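Local atomic coordinates of TatD-related deoxyribonuclease (Thermotoga maritima, PDB entry 1J6O), a protein that probably cleaves DNA as a metal-dependent nuclease of the TatD family, hydrolysing ester bonds. Residues L183-P188 with E207-E212. Sequence-based numbering, arbitrary orientation.
Sequences LGIGGP and EYIVLE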
loop_
_atom_site.group_PDB
_atom_site.type_symbol
_atom_site.label_atom_id
_atom_site.label_comp_id
_atom_site.label_asym_id
_atom_site.label_seq_id
_atom_site.Cartn_x
_atom_site.Cartn_y
_atom_site.Cartn_z
ATOM N N LEU A 183 -0.054 1.354 -9.115
ATOM C CA LEU A 183 -0.770 0.163 -8.661
ATOM C C LEU A 183 0.115 -0.801 -7.873
ATOM O O LEU A 183 1.214 -1.148 -8.309
ATOM C CB LEU A 183 -1.347 -0.577 -9.879
ATOM C CG LEU A 183 -2.074 0.325 -10.874
ATOM C CD1 LEU A 183 -2.555 -0.525 -12.028
ATOM C CD2 LEU A 183 -3.256 1.022 -10.200
ATOM N N GLY A 184 -0.386 -1.224 -6.717
ATOM C CA GLY A 184 0.342 -2.148 -5.866
ATOM C C GLY A 184 0.079 -3.591 -6.249
ATOM O O GLY A 184 -1.075 -4.052 -6.317
ATOM N N ILE A 185 1.164 -4.304 -6.512
ATOM C CA ILE A 185 1.124 -5.710 -6.911
ATOM C C ILE A 185 1.789 -6.518 -5.816
ATOM O O ILE A 185 2.914 -6.210 -5.415
ATOM C CB ILE A 185 1.926 -5.920 -8.220
ATOM C CG1 ILE A 185 1.419 -4.940 -9.293
ATOM C CG2 ILE A 185 1.826 -7.398 -8.688
ATOM C CD1 ILE A 185 -0.049 -5.050 -9.588
ATOM N N GLY A 186 1.078 -7.523 -5.316
ATOM C CA GLY A 186 1.622 -8.349 -4.268
ATOM C C GLY A 186 1.538 -9.842 -4.512
ATOM O O GLY A 186 1.544 -10.308 -5.659
ATOM N N GLY A 187 1.448 -10.573 -3.404
ATOM C CA GLY A 187 1.369 -12.030 -3.413
ATOM C C GLY A 187 0.485 -12.695 -4.459
ATOM O O GLY A 187 0.957 -13.608 -5.156
ATOM N N PRO A 188 -0.776 -12.270 -4.606
ATOM C CA PRO A 188 -1.730 -12.840 -5.575
ATOM C C PRO A 188 -1.261 -12.921 -7.032
ATOM O O PRO A 188 -1.770 -13.726 -7.810
ATOM C CB PRO A 188 -2.961 -11.954 -5.420
ATOM C CG PRO A 188 -2.875 -11.540 -3.897
ATOM C CD PRO A 188 -1.408 -11.218 -3.780
ATOM N N GLU A 207 6.422 1.142 -15.353
ATOM C CA GLU A 207 6.338 2.542 -14.986
ATOM C C GLU A 207 5.201 2.847 -14.007
ATOM O O GLU A 207 5.219 3.871 -13.322
ATOM C CB GLU A 207 6.137 3.385 -16.252
ATOM C CG GLU A 207 6.309 4.868 -16.048
ATOM C CD GLU A 207 5.991 5.679 -17.300
ATOM O OE1 GLU A 207 6.315 5.212 -18.418
ATOM O OE2 GLU A 207 5.428 6.789 -17.158
ATOM N N TYR A 208 4.243 1.940 -13.894
ATOM C CA TYR A 208 3.118 2.196 -12.999
ATOM C C TYR A 208 2.869 1.244 -11.849
ATOM O O TYR A 208 1.776 1.215 -11.309
ATOM C CB TYR A 208 1.851 2.279 -13.846
ATOM C CG TYR A 208 1.977 3.318 -14.929
ATOM C CD1 TYR A 208 2.160 4.657 -14.596
ATOM C CD2 TYR A 208 1.990 2.958 -16.275
ATOM C CE1 TYR A 208 2.369 5.628 -15.577
ATOM C CE2 TYR A 208 2.199 3.933 -17.276
ATOM C CZ TYR A 208 2.389 5.258 -16.906
ATOM O OH TYR A 208 2.614 6.241 -17.841
ATOM N N ILE A 209 3.869 0.489 -11.444
ATOM C CA ILE A 209 3.628 -0.432 -10.346
ATOM C C ILE A 209 4.658 -0.402 -9.220
ATOM O O ILE A 209 5.807 -0.030 -9.428
ATOM C CB ILE A 209 3.594 -1.882 -10.855
ATOM C CG1 ILE A 209 4.922 -2.220 -11.507
ATOM C CG2 ILE A 209 2.477 -2.075 -11.908
ATOM C CD1 ILE A 209 5.080 -3.681 -11.868
ATOM N N VAL A 210 4.214 -0.756 -8.014
ATOM C CA VAL A 210 5.110 -0.813 -6.873
ATOM C C VAL A 210 4.795 -2.181 -6.278
ATOM O O VAL A 210 3.732 -2.757 -6.559
ATOM C CB VAL A 210 4.879 0.262 -5.812
ATOM C CG1 VAL A 210 5.437 1.588 -6.305
ATOM C CG2 VAL A 210 3.386 0.323 -5.441
ATOM N N LEU A 211 5.718 -2.722 -5.493
ATOM C CA LEU A 211 5.506 -4.035 -4.883
ATOM C C LEU A 211 4.956 -3.890 -3.477
ATOM O O LEU A 211 5.095 -2.833 -2.837
ATOM C CB LEU A 211 6.836 -4.770 -4.752
ATOM C CG LEU A 211 7.760 -4.824 -5.963
ATOM C CD1 LEU A 211 9.150 -5.254 -5.488
ATOM C CD2 LEU A 211 7.203 -5.807 -7.002
ATOM N N GLU A 212 4.315 -4.944 -2.993
ATOM C CA GLU A 212 3.788 -4.898 -1.649
ATOM C C GLU A 212 3.537 -6.332 -1.204
ATOM O O GLU A 212 3.462 -7.247 -2.038
ATOM C CB GLU A 212 2.478 -4.123 -1.602
ATOM C CG GLU A 212 1.269 -4.909 -2.131
ATOM C CD GLU A 212 -0.013 -4.127 -1.951
ATOM O OE1 GLU A 212 -0.189 -3.161 -2.710
ATOM O OE2 GLU A 212 -0.817 -4.453 -1.033
#
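Tyr208 O accepts the first rung of a parallel strand pairing from Leu183 N, 2.9 Å away and nearly straight at 169°, while CB and CG of Leu183 lie beside the same carbonyl. Ile209 follows on the face shared with Leu183 and Ile185. With CG1 set between backbone N and carbonyl carbon (chi1 60°), CG2 lies anti to that carbon and reaches 4.0 Å from CG1 of Ile185, the two side chains crossing at a slant; Ile240 of helix 233-244 also touches Ile185. Val210 uses both backbone groups: its N bonds to Leu183 O (3.0 Å), its O receives Ile185 N (3.0 Å), and its CG2 turns to the other face, 3.9 Å from Gly184 CA. Leu211 adds a CA-H...O contact to Ile185 O and packs outward on helix 233-244. At Glu212 the last rung, N to Ile185 O, is weak and bent (132°). CG of Glu212 passes the Ile185 carbonyl, and the extended chain carries OE1 over Gly184, 3.4 Å from CA, where a side chain would collide. Ala165 N bonds to OE1, and OE2 is hydrogen-bonded to His164 ND1; an alanine here would probably leave Ala165 N and His164 ND1 without their carboxylate and the imidazole freer to turn. The strand 181-185, helix 195-204, strand 209-211 unit is a beta-alpha-beta crossover of a TIM barrel, and Glu212's bond is consistent with second-shell support of His164, a predicted metal ligand.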